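Local coordinates for uncharacterized protein (Staphylococcus aureus subsp. aureus Mu50, PDB 4QPV) that is of unknown function and belongs to the DUF1672 family, whose unusual fold carries a kinked-helix-beta-beta-beta repeat, at residues 55-60 against 107-112; 61-66 against 185-190; 80-85 against 165-170; 92-97 against 119-124; 125-130 against 175-180. All blocks are in the same frame, centred on the assembly; numbering follows the deposited sequence. Where two conformers were deposited one is given.

Contact 1: residues 55-60 against 107-112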
# COMPACT_ATOMS: atom_id res chain seq x y z
N GLY A 55 -10.23 -10.24 -11.36
CA GLY A 55 -9.68 -9.51 -10.21
C GLY A 55 -10.47 -8.25 -9.91
O GLY A 55 -10.88 -8.01 -8.77
N GLU A 56 -10.79 -7.49 -10.96
CA GLU A 56 -11.61 -6.27 -10.83
C GLU A 56 -13.01 -6.65 -10.32
O GLU A 56 -13.52 -6.01 -9.38
CB GLU A 56 -11.67 -5.52 -12.17
CG GLU A 56 -10.32 -4.88 -12.50
CD GLU A 56 -10.09 -4.54 -13.97
OE1 GLU A 56 -11.02 -4.71 -14.79
OE2 GLU A 56 -8.96 -4.11 -14.29
N GLN A 57 -13.59 -7.73 -10.87
CA GLN A 57 -14.91 -8.21 -10.44
C GLN A 57 -14.89 -8.54 -8.94
O GLN A 57 -15.86 -8.24 -8.25
CB GLN A 57 -15.34 -9.45 -11.25
CG GLN A 57 -16.74 -9.99 -10.88
CD GLN A 57 -17.04 -11.30 -11.56
OE1 GLN A 57 -16.19 -11.87 -12.26
NE2 GLN A 57 -18.27 -11.79 -11.42
N PHE A 58 -13.82 -9.23 -8.47
CA PHE A 58 -13.70 -9.61 -7.06
C PHE A 58 -13.86 -8.38 -6.13
O PHE A 58 -14.60 -8.44 -5.14
CB PHE A 58 -12.36 -10.31 -6.78
CG PHE A 58 -12.21 -10.79 -5.36
CD1 PHE A 58 -11.71 -9.95 -4.37
CD2 PHE A 58 -12.52 -12.11 -5.01
CE1 PHE A 58 -11.58 -10.40 -3.04
CE2 PHE A 58 -12.39 -12.56 -3.70
CZ PHE A 58 -11.91 -11.70 -2.72
N PHE A 59 -13.16 -7.30 -6.44
CA PHE A 59 -13.18 -6.09 -5.61
C PHE A 59 -14.53 -5.40 -5.68
O PHE A 59 -14.95 -4.82 -4.67
CB PHE A 59 -12.04 -5.14 -5.98
CG PHE A 59 -10.74 -5.57 -5.35
CD1 PHE A 59 -9.94 -6.54 -5.95
CD2 PHE A 59 -10.35 -5.05 -4.11
CE1 PHE A 59 -8.76 -6.97 -5.33
CE2 PHE A 59 -9.19 -5.51 -3.48
CZ PHE A 59 -8.41 -6.47 -4.09
N MSE A 60 -15.23 -5.49 -6.83
CA MSE A 60 -16.57 -4.89 -6.93
C MSE A 60 -17.56 -5.73 -6.11
O MSE A 60 -18.28 -5.17 -5.30
CB MSE A 60 -17.03 -4.74 -8.40
CG MSE A 60 -18.42 -4.07 -8.54
SE MSE A 60 -18.55 -2.28 -7.72
CE MSE A 60 -17.58 -1.28 -9.06
N SER A 107 -19.28 -15.81 -13.17
CA SER A 107 -20.24 -15.80 -12.06
C SER A 107 -19.68 -15.08 -10.83
O SER A 107 -18.48 -14.85 -10.72
CB SER A 107 -20.70 -17.22 -11.71
OG SER A 107 -19.63 -17.99 -11.19
N SER A 108 -20.58 -14.64 -9.95
CA SER A 108 -20.24 -13.88 -8.76
C SER A 108 -19.01 -14.41 -8.02
O SER A 108 -18.84 -15.62 -7.84
CB SER A 108 -21.42 -13.85 -7.80
OG SER A 108 -21.04 -13.16 -6.62
N LEU A 109 -18.16 -13.47 -7.58
CA LEU A 109 -16.98 -13.79 -6.81
C LEU A 109 -17.16 -13.40 -5.33
O LEU A 109 -16.18 -13.36 -4.59
CB LEU A 109 -15.74 -13.13 -7.43
CG LEU A 109 -15.26 -13.82 -8.71
CD1 LEU A 109 -14.17 -13.00 -9.38
CD2 LEU A 109 -14.76 -15.24 -8.42
N ARG A 110 -18.44 -13.14 -4.90
CA ARG A 110 -18.79 -12.83 -3.51
C ARG A 110 -18.20 -13.94 -2.62
O ARG A 110 -18.52 -15.11 -2.82
CB ARG A 110 -20.32 -12.72 -3.38
CG ARG A 110 -20.89 -12.71 -1.96
CD ARG A 110 -22.41 -12.64 -1.96
NE ARG A 110 -23.03 -13.91 -2.38
CZ ARG A 110 -23.56 -14.13 -3.58
NH1 ARG A 110 -23.57 -13.18 -4.50
NH2 ARG A 110 -24.10 -15.31 -3.86
N SER A 111 -17.30 -13.57 -1.71
CA SER A 111 -16.58 -14.48 -0.83
C SER A 111 -17.24 -14.76 0.50
O SER A 111 -17.83 -13.86 1.12
CB SER A 111 -15.18 -13.92 -0.58
OG SER A 111 -14.35 -14.83 0.12
N GLU A 112 -17.10 -16.02 0.96
CA GLU A 112 -17.57 -16.50 2.26
C GLU A 112 -16.34 -16.79 3.16
O GLU A 112 -16.49 -17.38 4.23
CB GLU A 112 -18.48 -17.74 2.12
CG GLU A 112 -19.84 -17.46 1.49
CD GLU A 112 -20.72 -16.40 2.13
OE1 GLU A 112 -20.74 -16.30 3.38
OE2 GLU A 112 -21.40 -15.67 1.37

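Contact 2: residues 61-66 against 185-190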
# COMPACT_ATOMS: atom_id res chain seq x y z
N ASP A 61 -17.56 -7.08 -6.30
CA ASP A 61 -18.46 -7.99 -5.58
C ASP A 61 -18.30 -7.91 -4.05
O ASP A 61 -19.30 -7.87 -3.33
CB ASP A 61 -18.22 -9.44 -6.02
CG ASP A 61 -18.70 -9.76 -7.43
OD1 ASP A 61 -19.50 -8.96 -7.99
OD2 ASP A 61 -18.26 -10.79 -7.98
N ASN A 62 -17.07 -7.88 -3.56
CA ASN A 62 -16.81 -7.94 -2.13
C ASN A 62 -16.68 -6.59 -1.42
O ASN A 62 -17.08 -6.51 -0.26
CB ASN A 62 -15.55 -8.79 -1.84
CG ASN A 62 -15.81 -10.25 -2.19
OD1 ASN A 62 -16.66 -10.91 -1.57
ND2 ASN A 62 -15.23 -10.73 -3.28
N PHE A 63 -16.15 -5.56 -2.08
CA PHE A 63 -15.96 -4.28 -1.41
C PHE A 63 -16.81 -3.14 -1.98
O PHE A 63 -16.88 -2.07 -1.36
CB PHE A 63 -14.47 -3.89 -1.42
CG PHE A 63 -13.61 -4.96 -0.80
CD1 PHE A 63 -13.60 -5.16 0.58
CD2 PHE A 63 -12.85 -5.82 -1.59
CE1 PHE A 63 -12.82 -6.17 1.15
CE2 PHE A 63 -12.09 -6.85 -1.02
CZ PHE A 63 -12.09 -7.02 0.35
N GLY A 64 -17.47 -3.37 -3.12
CA GLY A 64 -18.31 -2.35 -3.75
C GLY A 64 -17.48 -1.22 -4.33
O GLY A 64 -17.94 -0.08 -4.43
N LEU A 65 -16.22 -1.53 -4.68
CA LEU A 65 -15.28 -0.55 -5.22
C LEU A 65 -14.83 -0.89 -6.63
O LEU A 65 -14.61 -2.07 -6.96
CB LEU A 65 -14.06 -0.44 -4.32
CG LEU A 65 -14.32 0.20 -2.94
CD1 LEU A 65 -13.19 -0.13 -1.97
CD2 LEU A 65 -14.52 1.72 -3.06
N LYS A 66 -14.64 0.15 -7.44
CA LYS A 66 -14.13 0.04 -8.80
C LYS A 66 -12.60 0.11 -8.75
O LYS A 66 -12.03 1.10 -8.29
CB LYS A 66 -14.72 1.16 -9.69
CG LYS A 66 -14.52 0.95 -11.19
CD LYS A 66 -14.71 2.23 -12.02
CE LYS A 66 -16.16 2.66 -12.17
NZ LYS A 66 -16.28 3.99 -12.82
N ASP A 185 -17.85 -9.17 6.91
CA ASP A 185 -19.16 -8.82 7.47
C ASP A 185 -19.09 -7.45 8.13
O ASP A 185 -19.97 -6.62 7.90
CB ASP A 185 -19.67 -9.88 8.47
CG ASP A 185 -20.25 -11.13 7.83
OD1 ASP A 185 -20.51 -11.11 6.60
OD2 ASP A 185 -20.46 -12.12 8.55
N GLU A 186 -18.01 -7.20 8.89
CA GLU A 186 -17.78 -5.92 9.56
C GLU A 186 -17.58 -4.81 8.52
O GLU A 186 -18.14 -3.72 8.69
CB GLU A 186 -16.59 -5.99 10.52
CG GLU A 186 -16.94 -6.67 11.83
CD GLU A 186 -15.79 -7.13 12.71
OE1 GLU A 186 -14.66 -7.33 12.20
OE2 GLU A 186 -16.04 -7.36 13.92
N TYR A 187 -16.87 -5.11 7.40
CA TYR A 187 -16.69 -4.17 6.30
C TYR A 187 -18.05 -3.79 5.70
O TYR A 187 -18.34 -2.61 5.50
CB TYR A 187 -15.76 -4.73 5.20
CG TYR A 187 -15.66 -3.82 4.00
CD1 TYR A 187 -14.74 -2.76 3.97
CD2 TYR A 187 -16.52 -3.96 2.91
CE1 TYR A 187 -14.68 -1.89 2.89
CE2 TYR A 187 -16.48 -3.08 1.83
CZ TYR A 187 -15.54 -2.05 1.82
OH TYR A 187 -15.47 -1.18 0.76
N LYS A 188 -18.88 -4.80 5.39
CA LYS A 188 -20.21 -4.59 4.80
C LYS A 188 -21.11 -3.75 5.70
O LYS A 188 -21.78 -2.85 5.22
CB LYS A 188 -20.88 -5.94 4.48
CG LYS A 188 -20.21 -6.74 3.36
CD LYS A 188 -20.60 -6.25 1.97
CE LYS A 188 -20.04 -7.11 0.88
NZ LYS A 188 -19.96 -6.38 -0.41
N ARG A 189 -21.08 -4.01 7.01
CA ARG A 189 -21.92 -3.32 7.98
C ARG A 189 -21.45 -1.88 8.30
O ARG A 189 -22.28 -0.98 8.38
CB ARG A 189 -21.99 -4.14 9.28
CG ARG A 189 -22.87 -3.54 10.37
CD ARG A 189 -22.86 -4.39 11.62
NE ARG A 189 -23.58 -3.74 12.71
CZ ARG A 189 -23.64 -4.21 13.95
NH1 ARG A 189 -23.01 -5.33 14.28
NH2 ARG A 189 -24.32 -3.55 14.89
N TYR A 190 -20.15 -1.68 8.50
CA TYR A 190 -19.66 -0.38 8.96
C TYR A 190 -18.99 0.51 7.91
O TYR A 190 -18.99 1.73 8.09
CB TYR A 190 -18.67 -0.59 10.11
CG TYR A 190 -19.28 -1.20 11.36
CD1 TYR A 190 -20.03 -0.43 12.24
CD2 TYR A 190 -19.07 -2.54 11.67
CE1 TYR A 190 -20.59 -0.99 13.39
CE2 TYR A 190 -19.61 -3.11 12.83
CZ TYR A 190 -20.37 -2.33 13.68
OH TYR A 190 -20.90 -2.88 14.83

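Contact 3: residues 80-85 against 165-170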
# COMPACT_ATOMS: atom_id res chain seq x y z
N GLU A 80 -1.99 -14.25 -9.43
CA GLU A 80 -2.25 -13.15 -8.50
C GLU A 80 -2.43 -11.86 -9.29
O GLU A 80 -1.67 -11.60 -10.23
CB GLU A 80 -1.11 -13.02 -7.49
CG GLU A 80 -1.36 -11.99 -6.40
CD GLU A 80 -0.32 -12.06 -5.30
OE1 GLU A 80 0.60 -12.92 -5.40
OE2 GLU A 80 -0.42 -11.28 -4.34
N VAL A 81 -3.45 -11.07 -8.93
CA VAL A 81 -3.77 -9.80 -9.58
C VAL A 81 -3.54 -8.66 -8.62
O VAL A 81 -4.15 -8.65 -7.55
CB VAL A 81 -5.24 -9.72 -10.12
CG1 VAL A 81 -5.43 -8.51 -11.03
CG2 VAL A 81 -5.66 -11.00 -10.81
N PHE A 82 -2.70 -7.70 -9.01
CA PHE A 82 -2.43 -6.48 -8.25
C PHE A 82 -3.41 -5.47 -8.82
O PHE A 82 -3.60 -5.44 -10.04
CB PHE A 82 -0.97 -6.06 -8.43
CG PHE A 82 -0.01 -6.91 -7.65
CD1 PHE A 82 0.28 -8.22 -8.06
CD2 PHE A 82 0.62 -6.42 -6.52
CE1 PHE A 82 1.16 -9.02 -7.32
CE2 PHE A 82 1.50 -7.22 -5.78
CZ PHE A 82 1.76 -8.51 -6.19
N VAL A 83 -4.05 -4.68 -7.95
CA VAL A 83 -5.04 -3.70 -8.37
C VAL A 83 -4.75 -2.33 -7.72
O VAL A 83 -4.17 -2.27 -6.65
CB VAL A 83 -6.51 -4.14 -8.08
CG1 VAL A 83 -6.86 -5.46 -8.78
CG2 VAL A 83 -6.80 -4.21 -6.57
N HIS A 84 -5.19 -1.26 -8.39
CA HIS A 84 -5.14 0.09 -7.85
C HIS A 84 -6.57 0.60 -7.81
O HIS A 84 -7.34 0.43 -8.76
CB HIS A 84 -4.23 1.04 -8.66
CG HIS A 84 -4.19 2.44 -8.10
ND1 HIS A 84 -3.54 2.72 -6.91
CD2 HIS A 84 -4.74 3.58 -8.58
CE1 HIS A 84 -3.69 4.03 -6.72
NE2 HIS A 84 -4.39 4.59 -7.69
N CYS A 85 -6.93 1.19 -6.69
CA CYS A 85 -8.23 1.79 -6.47
C CYS A 85 -8.07 3.28 -6.29
O CYS A 85 -7.18 3.72 -5.56
CB CYS A 85 -8.91 1.17 -5.26
SG CYS A 85 -10.59 1.80 -4.94
N THR A 165 4.22 -3.70 -7.96
CA THR A 165 4.80 -4.68 -7.04
C THR A 165 4.33 -4.61 -5.59
O THR A 165 4.73 -5.46 -4.79
CB THR A 165 6.35 -4.58 -7.07
OG1 THR A 165 6.81 -3.43 -6.34
CG2 THR A 165 6.93 -4.58 -8.49
N GLN A 166 3.54 -3.59 -5.23
CA GLN A 166 3.13 -3.40 -3.83
C GLN A 166 1.63 -3.58 -3.68
O GLN A 166 0.88 -3.33 -4.64
CB GLN A 166 3.59 -2.01 -3.33
CG GLN A 166 5.12 -1.76 -3.52
CD GLN A 166 6.00 -2.68 -2.68
OE1 GLN A 166 5.84 -2.81 -1.46
NE2 GLN A 166 6.96 -3.33 -3.32
N ASN A 167 1.20 -4.04 -2.49
CA ASN A 167 -0.19 -4.43 -2.26
C ASN A 167 -0.61 -4.29 -0.79
O ASN A 167 -1.42 -5.09 -0.30
CB ASN A 167 -0.32 -5.93 -2.69
CG ASN A 167 0.57 -6.89 -1.90
OD1 ASN A 167 1.32 -6.51 -1.00
ND2 ASN A 167 0.50 -8.17 -2.22
N SER A 168 -0.05 -3.30 -0.07
CA SER A 168 -0.33 -3.19 1.37
C SER A 168 -1.49 -2.26 1.72
O SER A 168 -1.91 -2.20 2.88
CB SER A 168 0.91 -2.70 2.10
OG SER A 168 1.31 -1.44 1.59
N GLY A 169 -1.95 -1.50 0.74
CA GLY A 169 -3.00 -0.51 0.94
C GLY A 169 -2.59 0.80 0.30
O GLY A 169 -1.89 0.80 -0.73
N PHE A 170 -2.99 1.94 0.90
CA PHE A 170 -2.60 3.25 0.36
C PHE A 170 -1.08 3.37 0.38
O PHE A 170 -0.44 3.10 1.40
CB PHE A 170 -3.23 4.45 1.13
CG PHE A 170 -2.71 5.75 0.54
CD1 PHE A 170 -3.26 6.27 -0.63
CD2 PHE A 170 -1.60 6.39 1.08
CE1 PHE A 170 -2.71 7.40 -1.24
CE2 PHE A 170 -1.07 7.54 0.48
CZ PHE A 170 -1.63 8.04 -0.68

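Contact 4: residues 92-97 against 119-124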
# COMPACT_ATOMS: atom_id res chain seq x y z
N PHE A 92 -5.97 2.96 -2.81
CA PHE A 92 -5.11 1.89 -2.31
C PHE A 92 -4.66 1.00 -3.44
O PHE A 92 -5.21 1.05 -4.55
CB PHE A 92 -5.82 1.02 -1.22
CG PHE A 92 -7.05 0.25 -1.70
CD1 PHE A 92 -6.92 -0.97 -2.36
CD2 PHE A 92 -8.33 0.79 -1.56
CE1 PHE A 92 -8.05 -1.65 -2.85
CE2 PHE A 92 -9.46 0.08 -1.99
CZ PHE A 92 -9.32 -1.14 -2.63
N ASN A 93 -3.65 0.19 -3.13
CA ASN A 93 -3.16 -0.90 -3.97
C ASN A 93 -3.31 -2.17 -3.17
O ASN A 93 -3.09 -2.16 -1.95
CB ASN A 93 -1.74 -0.70 -4.44
CG ASN A 93 -1.67 0.26 -5.59
OD1 ASN A 93 -1.98 1.45 -5.45
ND2 ASN A 93 -1.31 -0.24 -6.76
N ALA A 94 -3.74 -3.24 -3.82
CA ALA A 94 -3.96 -4.51 -3.15
C ALA A 94 -3.73 -5.62 -4.13
O ALA A 94 -3.54 -5.35 -5.32
CB ALA A 94 -5.41 -4.56 -2.63
N SER A 95 -3.75 -6.87 -3.66
CA SER A 95 -3.64 -8.02 -4.56
C SER A 95 -4.49 -9.15 -4.06
O SER A 95 -4.79 -9.25 -2.86
CB SER A 95 -2.19 -8.46 -4.75
OG SER A 95 -1.72 -9.21 -3.64
N ILE A 96 -4.90 -10.01 -5.00
CA ILE A 96 -5.74 -11.16 -4.70
C ILE A 96 -5.19 -12.39 -5.42
O ILE A 96 -4.97 -12.30 -6.64
CB ILE A 96 -7.24 -10.89 -5.04
CG1 ILE A 96 -8.16 -12.07 -4.66
CG2 ILE A 96 -7.47 -10.44 -6.49
CD1 ILE A 96 -8.40 -12.28 -3.17
N PRO A 97 -4.99 -13.54 -4.74
CA PRO A 97 -4.55 -14.73 -5.48
C PRO A 97 -5.76 -15.46 -6.06
O PRO A 97 -6.87 -15.38 -5.51
CB PRO A 97 -3.85 -15.56 -4.41
CG PRO A 97 -4.59 -15.23 -3.15
CD PRO A 97 -5.16 -13.85 -3.29
N SER A 119 -9.60 -10.93 6.38
CA SER A 119 -9.50 -9.84 7.35
C SER A 119 -8.34 -8.90 6.96
O SER A 119 -8.49 -7.68 7.01
CB SER A 119 -9.30 -10.38 8.76
OG SER A 119 -10.55 -10.65 9.38
N THR A 120 -7.19 -9.47 6.54
CA THR A 120 -6.01 -8.71 6.13
C THR A 120 -6.35 -7.86 4.89
O THR A 120 -6.02 -6.68 4.86
CB THR A 120 -4.80 -9.63 5.92
OG1 THR A 120 -4.51 -10.29 7.17
CG2 THR A 120 -3.54 -8.87 5.46
N LEU A 121 -7.04 -8.46 3.91
CA LEU A 121 -7.44 -7.75 2.70
C LEU A 121 -8.40 -6.62 3.06
O LEU A 121 -8.26 -5.53 2.52
CB LEU A 121 -8.09 -8.71 1.69
CG LEU A 121 -8.44 -8.09 0.35
CD1 LEU A 121 -7.17 -7.56 -0.38
CD2 LEU A 121 -9.19 -9.08 -0.51
N VAL A 122 -9.35 -6.87 3.97
CA VAL A 122 -10.25 -5.82 4.45
C VAL A 122 -9.40 -4.64 5.00
O VAL A 122 -9.67 -3.50 4.63
CB VAL A 122 -11.28 -6.33 5.49
CG1 VAL A 122 -11.96 -5.18 6.21
CG2 VAL A 122 -12.32 -7.23 4.82
N GLY A 123 -8.39 -4.93 5.82
CA GLY A 123 -7.49 -3.91 6.38
C GLY A 123 -6.75 -3.13 5.31
O GLY A 123 -6.60 -1.91 5.41
N THR A 124 -6.34 -3.82 4.23
CA THR A 124 -5.67 -3.22 3.08
C THR A 124 -6.63 -2.23 2.37
O THR A 124 -6.23 -1.12 2.04
CB THR A 124 -5.17 -4.35 2.16
OG1 THR A 124 -4.05 -4.96 2.81
CG2 THR A 124 -4.76 -3.86 0.80

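Contact 5: residues 125-130 against 175-180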
# COMPACT_ATOMS: atom_id res chain seq x y z
N VAL A 125 -7.88 -2.64 2.16
CA VAL A 125 -8.87 -1.78 1.53
C VAL A 125 -9.17 -0.59 2.45
O VAL A 125 -9.23 0.54 1.98
CB VAL A 125 -10.13 -2.61 1.22
CG1 VAL A 125 -11.33 -1.72 0.88
CG2 VAL A 125 -9.84 -3.61 0.10
N LEU A 126 -9.29 -0.85 3.77
CA LEU A 126 -9.59 0.19 4.76
C LEU A 126 -8.47 1.25 4.87
O LEU A 126 -8.77 2.37 5.26
CB LEU A 126 -9.93 -0.41 6.12
CG LEU A 126 -11.30 -1.12 6.16
CD1 LEU A 126 -11.57 -1.67 7.53
CD2 LEU A 126 -12.43 -0.21 5.68
N SER A 127 -7.22 0.92 4.47
CA SER A 127 -6.14 1.91 4.41
C SER A 127 -6.56 3.04 3.45
O SER A 127 -6.27 4.21 3.68
CB SER A 127 -4.84 1.25 3.96
OG SER A 127 -3.84 2.20 3.64
N GLY A 128 -7.29 2.66 2.38
CA GLY A 128 -7.80 3.59 1.38
C GLY A 128 -8.87 4.50 1.96
O GLY A 128 -8.98 5.67 1.59
N PHE A 129 -9.66 3.98 2.92
CA PHE A 129 -10.69 4.76 3.63
C PHE A 129 -10.01 5.75 4.58
O PHE A 129 -10.44 6.90 4.70
CB PHE A 129 -11.63 3.83 4.40
CG PHE A 129 -12.70 3.12 3.60
CD1 PHE A 129 -12.36 2.18 2.63
CD2 PHE A 129 -14.05 3.34 3.86
CE1 PHE A 129 -13.35 1.49 1.91
CE2 PHE A 129 -15.04 2.67 3.14
CZ PHE A 129 -14.69 1.73 2.19
N GLU A 130 -8.92 5.30 5.23
CA GLU A 130 -8.11 6.12 6.13
C GLU A 130 -7.46 7.25 5.35
O GLU A 130 -7.43 8.38 5.83
CB GLU A 130 -7.07 5.29 6.90
CG GLU A 130 -7.65 4.38 7.97
CD GLU A 130 -8.39 5.00 9.14
OE1 GLU A 130 -8.45 6.25 9.25
OE2 GLU A 130 -8.88 4.23 9.99
N TYR A 175 5.70 6.83 1.08
CA TYR A 175 5.21 6.18 2.29
C TYR A 175 4.02 5.31 2.01
O TYR A 175 3.42 5.37 0.93
CB TYR A 175 4.85 7.22 3.40
CG TYR A 175 3.70 8.15 3.06
CD1 TYR A 175 2.38 7.75 3.26
CD2 TYR A 175 3.93 9.45 2.61
CE1 TYR A 175 1.31 8.61 2.98
CE2 TYR A 175 2.87 10.33 2.36
CZ TYR A 175 1.56 9.89 2.52
OH TYR A 175 0.51 10.73 2.23
N TYR A 176 3.67 4.50 3.01
CA TYR A 176 2.46 3.69 2.95
C TYR A 176 1.72 3.89 4.27
O TYR A 176 2.32 4.29 5.30
CB TYR A 176 2.75 2.22 2.63
CG TYR A 176 3.51 1.50 3.72
CD1 TYR A 176 4.90 1.59 3.80
CD2 TYR A 176 2.84 0.74 4.68
CE1 TYR A 176 5.61 0.95 4.81
CE2 TYR A 176 3.54 0.08 5.69
CZ TYR A 176 4.93 0.19 5.75
OH TYR A 176 5.62 -0.44 6.75
N LEU A 177 0.40 3.66 4.23
CA LEU A 177 -0.50 3.84 5.37
C LEU A 177 -1.10 2.46 5.74
O LEU A 177 -1.45 1.70 4.83
CB LEU A 177 -1.59 4.86 4.94
CG LEU A 177 -2.71 5.26 5.90
CD1 LEU A 177 -2.23 6.23 6.92
CD2 LEU A 177 -3.80 6.00 5.14
N THR A 178 -1.18 2.15 7.03
CA THR A 178 -1.72 0.87 7.53
C THR A 178 -2.94 1.15 8.41
O THR A 178 -2.86 2.00 9.30
CB THR A 178 -0.62 0.08 8.29
OG1 THR A 178 0.55 -0.04 7.45
CG2 THR A 178 -1.08 -1.32 8.73
N ALA A 179 -4.02 0.40 8.19
CA ALA A 179 -5.29 0.44 8.90
C ALA A 179 -5.53 -0.86 9.67
O ALA A 179 -4.86 -1.86 9.43
CB ALA A 179 -6.43 0.66 7.92
N ILE A 180 -6.50 -0.83 10.59
CA ILE A 180 -6.88 -1.98 11.39
C ILE A 180 -7.76 -2.92 10.56
O ILE A 180 -8.74 -2.46 9.95
CB ILE A 180 -7.57 -1.51 12.70
CG1 ILE A 180 -6.60 -0.73 13.64
CG2 ILE A 180 -8.32 -2.64 13.45
CD1 ILE A 180 -5.30 -1.45 14.09
O HOH W 1 -7.44 2.11 11.01

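Contact 1: residues 55-60 against 107-112
Gln-57 and Phe-58, on neighbouring positions of helix 48-63, receive Leu-109 from an ST turn in the loop between strand 90-98 and helix 116-133. In that turn Ser-108 OG accepts the N-H of Arg-110 at 3.1 Å, nearly straight at 167°, and Leu-109, its middle residue, points its side chain at the helix. The CD1 methyl reaches both helix residues, lying 3.7 Å from Gln-57 OE1 and 3.9 Å from Phe-58 N. The extended Gln-57 chain crosses the leucine at about a right angle, its CG opposite the backbone N (chi1 -178°), which carries the amide out to the backbone of Ser-107, ahead of the ST turn. There Gln-57 NE2 makes a weak bond to Ser-107 O at 3.1 Å, strongly bent at 122°, and a further one to Asp-106 O, while Arg-54 NH1 bonds both Gln-57 OE1 and Ser-107 O. On the inner side the loop approaches the Phe-58 ring obliquely: Phe-58 CD2 lies 3.9 Å from Leu-109 O, which is bonded by Asn-62 ND2, and 4.2 Å from Leu-109 CB. Met-118 and Leu-121 of helix 116-133 also touch this ring. One turn on, Asp-61 OD2 bonds Leu-109 N and Asn-62 OD1 bonds Ser-111 N. With the direct cross-segment bond weak, the loop is probably held by apolar packing and by these bonds together with Arg-54.

Contact 2: residues 61-66 against 185-190
Phe-63 and Tyr-187 form a T-shaped aromatic pair where the last turn of helix 48-63 abuts helix 184-190. This is the tight, buried half. The Phe-63 edge points at the tyrosine face, with the planes at 83° and Phe-63 CD1 3.7 Å above the centre of the Tyr-187 ring. With CG anti to the backbone N (chi1 175°) the tyrosine ring extends toward the end of helix 48-63, and Tyr-187 OH donates to Phe-63 O at 2.7 Å, in the carbonyl plane and on a lone pair. Leu-65 CD1 packs 3.7 Å from Tyr-187 OH, and Val-122 and Leu-126 of helix 116-133 back the pair. The looser side belongs to Lys-188, which is partly exposed. Its chain bends at chi2 to bring the ammonium group to carbonyls at the helix end, whose partial negative charge probably suits it; the same NZ is also hydrogen-bonded to Gln-192 OE1. The bond from Lys-188 NZ to Asp-61 O is weak, at 3.3 Å. That to Asn-62 O is shorter, 2.9 Å, yet the nitrogen stands well above the carbonyl plane.

Contact 3: residues 80-85 against 165-170
The Phe-82 ring, projecting from the central strand, 78-87, of a three-stranded antiparallel sheet, presents an edge to the backbone of Gln-166, whose O lies in the ring plane, 3.6 Å from Phe-82 CD2. Asn-167 CB comes in obliquely, 3.8 Å from Phe-82 CE2, and the asparagine amide is nearly parallel to the ring, the two planes only 13° apart. Phe-32 meets the same ring steeply, at about 80°. The loop after helix 159-165 passes beside the ring. Asn-167 holds CG between its backbone N and carbonyl carbon (chi1 61°), which sets the amide alongside the ring, Asn-167 ND2 also lying near Phe-82 CE2. No hydrogen bond joins the two segments directly: Asn-167 ND2 stays 3.9 Å from Glu-80 OE2, but both are bonded to Ser-95 OG of the adjacent strand, so that hydroxyl links strand and loop. Within the loop, Thr-165 OG1 is also bonded to Ala-161 O, and it accepts the in-plane N-H of Gln-166 NE2 at 3.0 Å in a nearly straight bond.

Contact 4: residues 92-97 against 119-124
Ala-94 and Thr-124 meet where helix 116-133 packs on edge strand 90-98 of the three-stranded antiparallel sheet. The local axes run almost antiparallel, at 158°, and approach to 9.1 Å. Apolar contacts come first. The Thr-124 hydroxyl takes the position beside the backbone N, and it is the methyl, CG2, that meets Ala-94 CB, at 3.6 Å. One turn earlier, Leu-121 CD1 lies 4.1 Å from Ala-94 CB; the small alanine thus sits against two helix side chains, with Phe-59 of helix 48-63 also touching it. Ile-96 CD1, in one of two conformers, lies 4.2 Å from Leu-121 CD2. A second group sets methyls against backbone carbonyls of the strand: Thr-124 CG2 is 3.6 Å from Asn-93 O, and Leu-121 CD1 is 3.8 Å from Ser-95 O. No hydrogen bond passes between the segments. Ser-95 points to the far side of the strand, while Thr-124 OG1 has weak options at Thr-120 O and Ser-168 O. Toward the strand's start, Phe-92 CB lies 3.9 Å from Thr-124 O.

Contact 5: residues 125-130 against 175-180
Ser-127 and Leu-177 share the direct hydrogen bond of this helix-strand crossing: in the conformer described, Ser-127 OG donates to Leu-177 O at 2.7 Å, from well above the carbonyl plane (61° out of it). Beside it, Ala-179 CB presses on the helix backbone, 3.5 Å from Ser-127 N, and also touches Leu-126 CB and Glu-130 CG. Leu-177 CD2 lies 3.4 Å from Ser-127 O and 3.8 Å from Glu-130 CB. One step out, a water bridges the segments, donating to Glu-130 OE2 at 2.8 Å and accepting from Ile-180 N at 3.1 Å. Outside the two segments, Lys-210 forms a salt bridge with Glu-130 OE2, and Phe-170 N donates to Ser-127 OG, so the hydroxyl joins two residues whose backbones are paired with each other. The axes of 125-130 and 175-178 cross at 104°, nearly perpendicular. Strand 175-178 pairs antiparallel with 220-227, Leu-177 also touches Leu-138 of helix 135-147, and Met-206 of helix 199-212 packs on Phe-129 and Glu-130.

From the N terminus, helix 48-63 opens contact 1, and its last residues, with the turn that follows, open contact 2. Strands 78-87 and 90-98 open contacts 3 and 4. Contact 1 closes first, at 107-112, and so crosses contacts 2, 3 and 4. Contact 4 closes next on helix 116-133, nested inside contact 3, and the same helix then opens contact 5. Contact 3 closes at 165-170, crossing contact 5, which ends at 175-180. Contact 2 closes last, on helix 184-190, enclosing contacts 3, 4 and 5. Helix 116-133 is the shared element: it joins the three-stranded sheet to strand 175-178 of the mixed sheet, and its side chains touch both helices of contact 2.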